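Local coordinates for protein triacylglycerol lipase (Yarrowia lipolytica, PDB 3O0D) that probably hydrolyses triacylglycerols, as a secreted, glycosylated class 3 lipase built on the alpha/beta-hydrolase fold, at residues L169-G172 with I173-V177; Q268-K271 with Q272-A275. All coordinates share one frame; numbering follows the deposited sequence.

Contact 1 (L169-G172 with I173-V177); sequences LLFG and INLKV. With NAG (2-acetamido-2-deoxy-beta-D-glucopyranose), chain H.
Four successive i to i+4 hydrogen bonds, Ile173 N to Leu169 O, Asn174 N to Leu170 O, Leu175 N to Phe171 O and Lys176 N to Gly172 O, each 2.9 Å, carry the backbone through the second half of helix 163-177. This helix is the crossover of a beta-alpha-beta unit between strands 155-161 and 183-187, and it illustrates how a short length of alpha helix can serve several neighbours at once. Ile173 reaches back along the helix: its CD1 lies 4.1 Å from CG of Leu169 and 4.3 Å from CD2 of Leu170. With CG1 beside its own backbone N (chi1 -71°), the branch passes close to the Leu169 carbonyl, CG1 to O 3.3 Å. The same side chain packs on Phe197, Trp200 and Val201 of helix 195-206. On another side of the helix, Phe171 has its ring set beside the carbonyl carbon (chi1 -158°), where it touches Thr136 and Leu144 of helix 127-150. Leu175 meets this ring at the edge, placing CD1 in its plane, 3.7 Å from Phe171 CD2, while its side chain also touches Ile156 and Val158 of strand 155-161. Asn174 runs alongside Phe171 in the same direction and brings its amide over one ring face, near the rim, with the two planes 89° apart. The sugar of an N-linked glycan closes in here, held by hydrogen bonds to Asp145 and His180, and its acetamide oxygen O7 comes within 3.6 Å of Leu175 CD2.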
ATOM      1  N   LEU A 169      -2.879   0.967  -3.613  1.00 11.81           N
ATOM      2  CA  LEU A 169      -4.296   1.206  -3.321  1.00 10.87           C
ATOM      3  C   LEU A 169      -5.066   1.550  -4.624  1.00 12.12           C
ATOM      4  O   LEU A 169      -6.071   0.877  -4.975  1.00 12.63           O
ATOM      5  CB  LEU A 169      -4.501   2.227  -2.232  1.00 13.09           C
ATOM      6  CG  LEU A 169      -5.947   2.598  -2.027  1.00 13.09           C
ATOM      7  CD1 LEU A 169      -6.729   1.294  -1.615  1.00 15.70           C
ATOM      8  CD2 LEU A 169      -6.275   3.737  -1.023  1.00 14.59           C
ATOM      9  N   LEU A 170      -4.527   2.533  -5.357  1.00 12.10           N
ATOM     10  CA  LEU A 170      -5.161   2.912  -6.617  1.00 11.69           C
ATOM     11  C   LEU A 170      -5.079   1.808  -7.654  1.00 13.32           C
ATOM     12  O   LEU A 170      -6.090   1.602  -8.368  1.00 14.81           O
ATOM     13  CB  LEU A 170      -4.457   4.192  -7.184  1.00 13.17           C
ATOM     14  CG  LEU A 170      -4.747   5.344  -6.274  1.00 15.04           C
ATOM     15  CD1 LEU A 170      -3.965   6.642  -6.842  1.00 17.07           C
ATOM     16  CD2 LEU A 170      -6.176   5.624  -6.159  1.00 15.98           C
ATOM     17  N   PHE A 171      -3.955   1.073  -7.722  1.00 10.51           N
ATOM     18  CA  PHE A 171      -3.827   0.030  -8.722  1.00 12.48           C
ATOM     19  C   PHE A 171      -4.809  -1.100  -8.319  1.00 13.28           C
ATOM     20  O   PHE A 171      -5.445  -1.747  -9.226  1.00 13.90           O
ATOM     21  CB  PHE A 171      -2.386  -0.505  -8.816  1.00 12.38           C
ATOM     22  CG  PHE A 171      -2.106  -1.151 -10.089  1.00 12.98           C
ATOM     23  CD1 PHE A 171      -1.351  -0.488 -11.066  1.00 14.49           C
ATOM     24  CD2 PHE A 171      -2.681  -2.412 -10.399  1.00 10.51           C
ATOM     25  CE1 PHE A 171      -1.092  -1.064 -12.324  1.00 17.57           C
ATOM     26  CE2 PHE A 171      -2.474  -2.973 -11.626  1.00 14.58           C
ATOM     27  CZ  PHE A 171      -1.663  -2.300 -12.639  1.00 19.95           C
ATOM     28  N   GLY A 172      -4.950  -1.377  -7.011  1.00 12.34           N
ATOM     29  CA  GLY A 172      -5.961  -2.379  -6.605  1.00 15.07           C
ATOM     30  C   GLY A 172      -7.402  -1.997  -6.947  1.00 15.71           C
ATOM     31  O   GLY A 172      -8.244  -2.816  -7.400  1.00 15.45           O
ATOM     32  N   ILE A 173      -7.682  -0.715  -6.849  1.00 14.23           N
ATOM     33  CA  ILE A 173      -8.993  -0.186  -7.203  1.00 15.90           C
ATOM     34  C   ILE A 173      -9.184  -0.362  -8.712  1.00 16.18           C
ATOM     35  O   ILE A 173     -10.289  -0.835  -9.118  1.00 17.36           O
ATOM     36  CB  ILE A 173      -9.185   1.257  -6.764  1.00 17.55           C
ATOM     37  CG1 ILE A 173      -9.314   1.316  -5.222  1.00 18.01           C
ATOM     38  CG2 ILE A 173     -10.560   1.819  -7.327  1.00 15.90           C
ATOM     39  CD1 ILE A 173      -9.037   2.718  -4.716  1.00 16.74           C
ATOM     40  N   ASN A 174      -8.173  -0.044  -9.513  1.00 15.77           N
ATOM     41  CA  ASN A 174      -8.168  -0.272 -11.010  1.00 15.92           C
ATOM     42  C   ASN A 174      -8.548  -1.758 -11.292  1.00 18.70           C
ATOM     43  O   ASN A 174      -9.507  -2.038 -11.983  1.00 18.37           O
ATOM     44  CB  ASN A 174      -6.800   0.066 -11.611  1.00 17.02           C
ATOM     45  CG  ASN A 174      -6.460  -0.751 -12.766  1.00 18.62           C
ATOM     46  OD1 ASN A 174      -5.435  -1.545 -12.833  1.00 20.32           O
ATOM     47  ND2 ASN A 174      -7.327  -0.623 -13.778  1.00 13.73           N
ATOM     48  N   LEU A 175      -7.816  -2.690 -10.673  1.00 16.03           N
ATOM     49  CA  LEU A 175      -8.027  -4.130 -10.950  1.00 16.62           C
ATOM     50  C   LEU A 175      -9.450  -4.550 -10.517  1.00 17.43           C
ATOM     51  O   LEU A 175     -10.109  -5.340 -11.215  1.00 18.76           O
ATOM     52  CB  LEU A 175      -6.991  -4.951 -10.173  1.00 16.00           C
ATOM     53  CG  LEU A 175      -5.621  -4.892 -10.814  1.00 10.83           C
ATOM     54  CD1 LEU A 175      -4.534  -5.589  -9.840  1.00 15.59           C
ATOM     55  CD2 LEU A 175      -5.512  -5.538 -12.212  1.00 15.61           C
ATOM     56  N   LYS A 176      -9.906  -4.060  -9.377  1.00 17.68           N
ATOM     57  CA  LYS A 176     -11.176  -4.410  -8.808  1.00 19.55           C
ATOM     58  C   LYS A 176     -12.380  -3.865  -9.639  1.00 21.88           C
ATOM     59  O   LYS A 176     -13.274  -4.609  -9.993  1.00 22.50           O
ATOM     60  CB  LYS A 176     -11.219  -3.885  -7.384  1.00 21.59           C
ATOM     61  CG  LYS A 176     -12.575  -3.885  -6.748  1.00 24.61           C
ATOM     62  CD  LYS A 176     -12.932  -5.206  -6.206  1.00 30.75           C
ATOM     63  CE  LYS A 176     -13.011  -5.127  -4.687  1.00 31.57           C
ATOM     64  NZ  LYS A 176     -13.500  -6.419  -4.155  1.00 28.99           N
ATOM     65  N   VAL A 177     -12.354  -2.616 -10.034  1.00 18.81           N
ATOM     66  CA  VAL A 177     -13.403  -2.161 -10.929  1.00 19.25           C
ATOM     67  C   VAL A 177     -13.310  -2.779 -12.336  1.00 20.52           C
ATOM     68  O   VAL A 177     -14.276  -2.771 -13.049  1.00 23.97           O
ATOM     69  CB  VAL A 177     -13.528  -0.595 -11.050  1.00 19.23           C
ATOM     70  CG1 VAL A 177     -13.760   0.041  -9.767  1.00 19.57           C
ATOM     71  CG2 VAL A 177     -12.448  -0.047 -11.754  1.00 19.25           C
TER
HETATM   72  C1  NAG H 302      -7.689  -2.789 -17.795  1.00 21.83           C
HETATM   73  C2  NAG H 302      -7.123  -4.008 -17.031  1.00 21.69           C
HETATM   74  C3  NAG H 302      -7.599  -5.272 -17.735  1.00 21.35           C
HETATM   75  C4  NAG H 302      -9.126  -5.285 -17.866  1.00 24.28           C
HETATM   76  C5  NAG H 302      -9.493  -4.049 -18.653  1.00 26.07           C
HETATM   77  C6  NAG H 302     -10.964  -3.911 -19.088  1.00 25.71           C
HETATM   78  C7  NAG H 302      -4.946  -3.680 -15.934  1.00 26.30           C
HETATM   79  C8  NAG H 302      -3.453  -3.804 -16.028  1.00 22.95           C
HETATM   80  N2  NAG H 302      -5.658  -4.046 -17.006  1.00 24.59           N
HETATM   81  O3  NAG H 302      -7.131  -6.404 -16.978  1.00 25.53           O
HETATM   82  O4  NAG H 302      -9.513  -6.414 -18.654  1.00 25.60           O
HETATM   83  O5  NAG H 302      -9.082  -2.914 -17.861  1.00 24.70           O
HETATM   84  O6  NAG H 302     -11.754  -4.224 -17.998  1.00 29.51           O
HETATM   85  O7  NAG H 302      -5.484  -3.235 -14.935  1.00 24.29           O

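Contact 2 (Q268-K271 with Q272-A275); sequences QSNK and QCSA
Asn270 extends CG anti to its own backbone N (chi1 -176°), and a chi2 of -36° then brings OD1 to the backbone N-H of Gln272. The oxygen accepts the Gln272 N-H, OD1 to N 2.8 Å, with the donor in the plane of the side-chain carbonyl. Here one asparagine works at both ends of its amide: ND2 gives hydrogen bonds to the backbone carbonyls of Gln266 and Glu6, which fixes the rotation of the buried group. With an alanine here, the Gln272 N-H would probably lose its acceptor and those two carbonyls a donor, leaving the turn freer to shift. The main-chain oxygen of Asn270 takes a second N-H, from Cys273, at 2.8 Å between O and N, but this donor stands 53° out of the carbonyl plane. Cys273 directs SG back over the asparagine, 4.0 Å from its CG, and forms a disulfide with Cys265. Two waters complete the fold-back. One accepts from Asn270 N and Ala275 N, joining the incoming strand to the 3-10 segment; the other donates to Lys271 O and Cys273 O. Farther along, Ala275 turns its CB toward Ser269, 3.2 Å from OG, and the aliphatic part of Lys271 passes the Ala275 carbonyl, CD to O 3.7 Å. Gln272 bends at chi2, and its side chain touches Thr5 and Thr7 of strand 3-8. An Asx turn at Asn270 superposed on a type I beta turn from Asn270 to Cys273 thus reverses the chain at the edge of the sheet, beside strand 3-8.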
ATOM      1  N   GLN A 268     -12.301   5.349  10.008  1.00 12.59           N
ATOM      2  CA  GLN A 268     -11.427   5.975   9.067  1.00 13.81           C
ATOM      3  C   GLN A 268     -10.363   6.843   9.791  1.00 13.17           C
ATOM      4  O   GLN A 268      -9.419   7.313   9.151  1.00 14.56           O
ATOM      5  CB  GLN A 268     -12.254   6.833   8.018  1.00 15.49           C
ATOM      6  CG  GLN A 268     -13.099   5.919   7.088  1.00 15.82           C
ATOM      7  CD  GLN A 268     -14.127   6.690   6.278  1.00 21.70           C
ATOM      8  OE1 GLN A 268     -14.504   6.292   5.134  1.00 24.17           O
ATOM      9  NE2 GLN A 268     -14.615   7.762   6.874  1.00 18.89           N
ATOM     10  N   SER A 269     -10.606   7.118  11.066  1.00 11.97           N
ATOM     11  CA  SER A 269      -9.601   7.756  11.935  1.00 15.71           C
ATOM     12  C   SER A 269      -9.785   7.225  13.329  1.00 14.60           C
ATOM     13  O   SER A 269     -10.916   7.135  13.837  1.00 16.19           O
ATOM     14  CB  SER A 269      -9.721   9.315  11.836  1.00 16.04           C
ATOM     15  OG  SER A 269      -8.982  10.003  12.856  1.00 22.78           O
ATOM     16  N   ASN A 270      -8.679   6.806  13.992  1.00 10.59           N
ATOM     17  CA  ASN A 270      -8.846   6.106  15.262  1.00 12.25           C
ATOM     18  C   ASN A 270      -7.708   6.530  16.190  1.00  9.30           C
ATOM     19  O   ASN A 270      -6.522   6.297  15.880  1.00 14.23           O
ATOM     20  CB  ASN A 270      -8.833   4.607  14.967  1.00 11.56           C
ATOM     21  CG  ASN A 270      -9.092   3.751  16.181  1.00 12.00           C
ATOM     22  OD1 ASN A 270      -8.673   4.056  17.285  1.00 12.37           O
ATOM     23  ND2 ASN A 270      -9.886   2.646  15.971  1.00 13.16           N
ATOM     24  N   LYS A 271      -8.063   7.172  17.296  1.00 12.94           N
ATOM     25  CA  LYS A 271      -7.008   7.768  18.152  1.00 13.01           C
ATOM     26  C   LYS A 271      -6.288   6.672  18.908  1.00 14.12           C
ATOM     27  O   LYS A 271      -5.251   6.943  19.619  1.00 12.69           O
ATOM     28  CB  LYS A 271      -7.596   8.739  19.176  1.00 17.59           C
ATOM     29  CG  LYS A 271      -8.211   9.999  18.566  1.00 24.14           C
ATOM     30  CD  LYS A 271      -7.277  11.075  18.195  1.00 33.60           C
ATOM     31  CE  LYS A 271      -8.087  12.395  17.813  1.00 34.58           C
ATOM     32  NZ  LYS A 271      -9.078  12.984  18.835  1.00 36.77           N
ATOM     33  N   GLN A 272      -6.799   5.424  18.864  1.00 11.82           N
ATOM     34  CA  GLN A 272      -5.975   4.337  19.441  1.00 12.48           C
ATOM     35  C   GLN A 272      -4.885   3.888  18.465  1.00 12.28           C
ATOM     36  O   GLN A 272      -3.949   3.109  18.825  1.00 12.22           O
ATOM     37  CB  GLN A 272      -6.889   3.151  19.803  1.00 10.90           C
ATOM     38  CG  GLN A 272      -7.571   3.303  21.117  1.00 13.42           C
ATOM     39  CD  GLN A 272      -6.579   3.157  22.267  1.00 18.75           C
ATOM     40  OE1 GLN A 272      -5.815   2.159  22.331  1.00 14.06           O
ATOM     41  NE2 GLN A 272      -6.601   4.105  23.198  1.00 17.18           N
ATOM     42  N   CYS A 273      -4.971   4.344  17.228  1.00 10.83           N
ATOM     43  CA  CYS A 273      -4.098   3.995  16.121  1.00 10.37           C
ATOM     44  C   CYS A 273      -3.318   5.224  15.565  1.00 10.15           C
ATOM     45  O   CYS A 273      -2.941   6.018  16.335  1.00 12.24           O
ATOM     46  CB  CYS A 273      -4.813   3.214  15.033  1.00 11.47           C
ATOM     47  SG  CYS A 273      -5.642   1.828  15.854  1.00 13.59           S
ATOM     48  N   SER A 274      -3.079   5.304  14.264  1.00 10.13           N
ATOM     49  CA  SER A 274      -2.244   6.403  13.655  0.50 11.98           C
ATOM     50  C   SER A 274      -2.671   7.804  14.072  1.00 13.37           C
ATOM     51  O   SER A 274      -1.817   8.663  14.396  1.00 12.18           O
ATOM     52  CB  SER A 274      -2.391   6.431  12.163  0.50 14.80           C
ATOM     53  OG  SER A 274      -1.523   5.537  11.602  0.50 20.74           O
ATOM     54  N   ALA A 275      -4.008   8.024  14.074  1.00 13.08           N
ATOM     55  CA  ALA A 275      -4.543   9.352  14.411  1.00 14.62           C
ATOM     56  C   ALA A 275      -4.156   9.805  15.799  1.00 14.46           C
ATOM     57  O   ALA A 275      -4.223  11.035  16.108  1.00 15.63           O
ATOM     58  CB  ALA A 275      -6.097   9.426  14.210  1.00 13.10           C
TER
HETATM   59  O   HOH W   1      -6.173   6.459  12.672  1.00 13.56           O
HETATM   60  O   HOH W   2      -2.533   6.100  19.242  1.00 19.02           O

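Overall arrangement
The two contacts are separate, about 24 Å between centres and about 11 Å between nearest atoms, and share no secondary-structure element. Contact 1 is a buried length of helix near the middle of the main sheet, where repetitive backbone bonds leave most side chains to apolar packing against helices 127-150 and 195-206 and strand 155-161, with Asn174 beside a glycan sugar as the polar exception. Contact 2 sits at the sheet's far edge, partly open to solvent, where a turn relies on an amide, two waters and a disulfide. Helix 195-206 meets both: Ile173 packs on it in 169-177, and Gln268 touches it in 268-275. Regular structure thus gives way to specific polar bonding where the chain reverses.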